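Long-range contact in spike protein P5 (Enterobacteria phage PRD1, PDB 1YQ5), which forms, together with proteins P31 and P2, the spike complexes at the fivefold vertices of the viral capsid and is essential for infectivity: residues A[70-75]-A[129-134]. Numbering follows the deposited sequence.
Sequences NTVTTG and AALSNY
The hydroxyl OG1 of Thr71 takes a nearly straight hydrogen bond from Asn133 ND2 (3.2 Å, 164° at the hydrogen) and also meets Asn69 OD1 in a weak one. OG1 lies only 9° out of the Asn133 amide plane, and the two side chains cross at about a right angle, with Thr71 CG2 3.6 Å from the same ND2. The CB of Asn133 already points toward 70-75, and with CG anti to the backbone N (chi1 172°) the amide is carried on to Thr71. Beside this bond a water accepts a hydrogen bond from Asn70 N and donates one to Asn133 O, 2.8 Å from the water oxygen. Asn70 OD1 turns elsewhere, to a hydrogen bond with Lys68 NZ.

Val72 supplies the apolar half. Leu131 CD2, crossing it at about a right angle, touches both its methyls, CG2 at 3.9 Å and CG1 at 4.1 Å. CG2 also lies against the carbonyl O of Ala130 (3.7 Å), and CG1 loosely by Ala129 CB (4.3 Å). Leu131 is buried and continues onto Leu124 and Asn126, so the contact runs from exposed Thr71 and Asn133 inward to strand 119-126. At one end of the Domain-2 beta-jelly-roll, 70-75 links strands 59-68 and 76-83 of opposite sheets, and 129-134 returns from 119-126 to 135-142.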
loop_
_atom_site.group_PDB
_atom_site.type_symbol
_atom_site.label_atom_id
_atom_site.label_comp_id
_atom_site.label_asym_id
_atom_site.label_seq_id
_atom_site.Cartn_x
_atom_site.Cartn_y
_atom_site.Cartn_z
ATOM N N ASN A 70 -4.251 -6.154 -19.214
ATOM C CA ASN A 70 -5.031 -5.227 -20.017
ATOM C C ASN A 70 -6.198 -5.769 -20.820
ATOM O O ASN A 70 -7.102 -5.010 -21.164
ATOM C CB ASN A 70 -4.082 -4.441 -20.925
ATOM C CG ASN A 70 -3.089 -3.611 -20.133
ATOM O OD1 ASN A 70 -3.014 -3.731 -18.908
ATOM N ND2 ASN A 70 -2.327 -2.766 -20.820
ATOM N N THR A 71 -6.194 -7.063 -21.114
ATOM C CA THR A 71 -7.281 -7.666 -21.876
ATOM C C THR A 71 -8.451 -8.126 -21.008
ATOM O O THR A 71 -9.434 -8.672 -21.518
ATOM C CB THR A 71 -6.773 -8.844 -22.718
ATOM O OG1 THR A 71 -5.940 -9.690 -21.913
ATOM C CG2 THR A 71 -5.979 -8.320 -23.912
ATOM N N VAL A 72 -8.341 -7.924 -19.697
ATOM C CA VAL A 72 -9.421 -8.278 -18.778
ATOM C C VAL A 72 -9.728 -7.000 -18.010
ATOM O O VAL A 72 -9.006 -6.619 -17.084
ATOM C CB VAL A 72 -9.013 -9.417 -17.813
ATOM C CG1 VAL A 72 -10.086 -9.618 -16.750
ATOM C CG2 VAL A 72 -8.827 -10.715 -18.605
ATOM N N THR A 73 -10.807 -6.340 -18.412
ATOM C CA THR A 73 -11.205 -5.065 -17.830
ATOM C C THR A 73 -12.532 -5.107 -17.090
ATOM O O THR A 73 -13.130 -4.065 -16.834
ATOM C CB THR A 73 -11.327 -4.008 -18.931
ATOM O OG1 THR A 73 -12.313 -4.443 -19.876
ATOM C CG2 THR A 73 -9.994 -3.826 -19.654
ATOM N N THR A 74 -12.990 -6.305 -16.749
ATOM C CA THR A 74 -14.253 -6.465 -16.042
ATOM C C THR A 74 -14.050 -7.221 -14.733
ATOM O O THR A 74 -12.995 -7.808 -14.502
ATOM C CB THR A 74 -15.272 -7.239 -16.904
ATOM O OG1 THR A 74 -14.695 -8.479 -17.326
ATOM C CG2 THR A 74 -15.657 -6.429 -18.134
ATOM N N GLY A 75 -15.068 -7.201 -13.881
ATOM C CA GLY A 75 -14.976 -7.893 -12.609
ATOM C C GLY A 75 -14.011 -7.211 -11.654
ATOM O O GLY A 75 -13.710 -6.023 -11.794
ATOM N N ALA A 129 -12.985 -13.741 -14.843
ATOM C CA ALA A 129 -12.323 -14.273 -16.028
ATOM C C ALA A 129 -10.903 -14.741 -15.751
ATOM O O ALA A 129 -10.247 -14.266 -14.824
ATOM C CB ALA A 129 -12.316 -13.220 -17.131
ATOM N N ALA A 130 -10.431 -15.678 -16.568
ATOM C CA ALA A 130 -9.081 -16.203 -16.417
ATOM C C ALA A 130 -8.076 -15.165 -16.906
ATOM O O ALA A 130 -8.415 -14.304 -17.715
ATOM C CB ALA A 130 -8.934 -17.492 -17.216
ATOM N N LEU A 131 -6.845 -15.240 -16.410
ATOM C CA LEU A 131 -5.798 -14.305 -16.818
ATOM C C LEU A 131 -4.711 -15.063 -17.572
ATOM O O LEU A 131 -4.122 -15.999 -17.038
ATOM C CB LEU A 131 -5.180 -13.626 -15.593
ATOM C CG LEU A 131 -6.131 -12.878 -14.653
ATOM C CD1 LEU A 131 -5.337 -12.296 -13.490
ATOM C CD2 LEU A 131 -6.853 -11.778 -15.417
ATOM N N SER A 132 -4.453 -14.668 -18.814
ATOM C CA SER A 132 -3.425 -15.325 -19.612
ATOM C C SER A 132 -2.563 -14.305 -20.348
ATOM O O SER A 132 -1.872 -14.641 -21.308
ATOM C CB SER A 132 -4.068 -16.283 -20.621
ATOM O OG SER A 132 -4.896 -15.579 -21.527
ATOM N N ASN A 133 -2.604 -13.059 -19.889
ATOM C CA ASN A 133 -1.836 -11.975 -20.505
ATOM C C ASN A 133 -1.491 -11.002 -19.386
ATOM O O ASN A 133 -1.745 -9.803 -19.477
ATOM C CB ASN A 133 -2.692 -11.290 -21.576
ATOM C CG ASN A 133 -2.050 -10.028 -22.122
ATOM O OD1 ASN A 133 -0.852 -9.997 -22.400
ATOM N ND2 ASN A 133 -2.852 -8.979 -22.287
ATOM N N TYR A 134 -0.887 -11.541 -18.335
ATOM C CA TYR A 134 -0.558 -10.762 -17.154
ATOM C C TYR A 134 0.911 -10.460 -16.914
ATOM O O TYR A 134 1.797 -11.210 -17.315
ATOM C CB TYR A 134 -1.110 -11.490 -15.925
ATOM C CG TYR A 134 -0.550 -12.894 -15.765
ATOM C CD1 TYR A 134 0.666 -13.110 -15.119
ATOM C CD2 TYR A 134 -1.214 -13.998 -16.303
ATOM C CE1 TYR A 134 1.212 -14.390 -15.013
ATOM C CE2 TYR A 134 -0.676 -15.285 -16.201
ATOM C CZ TYR A 134 0.538 -15.468 -15.557
ATOM O OH TYR A 134 1.088 -16.723 -15.465
HETATM O O HOH W 1 -1.403 -7.120 -20.040
#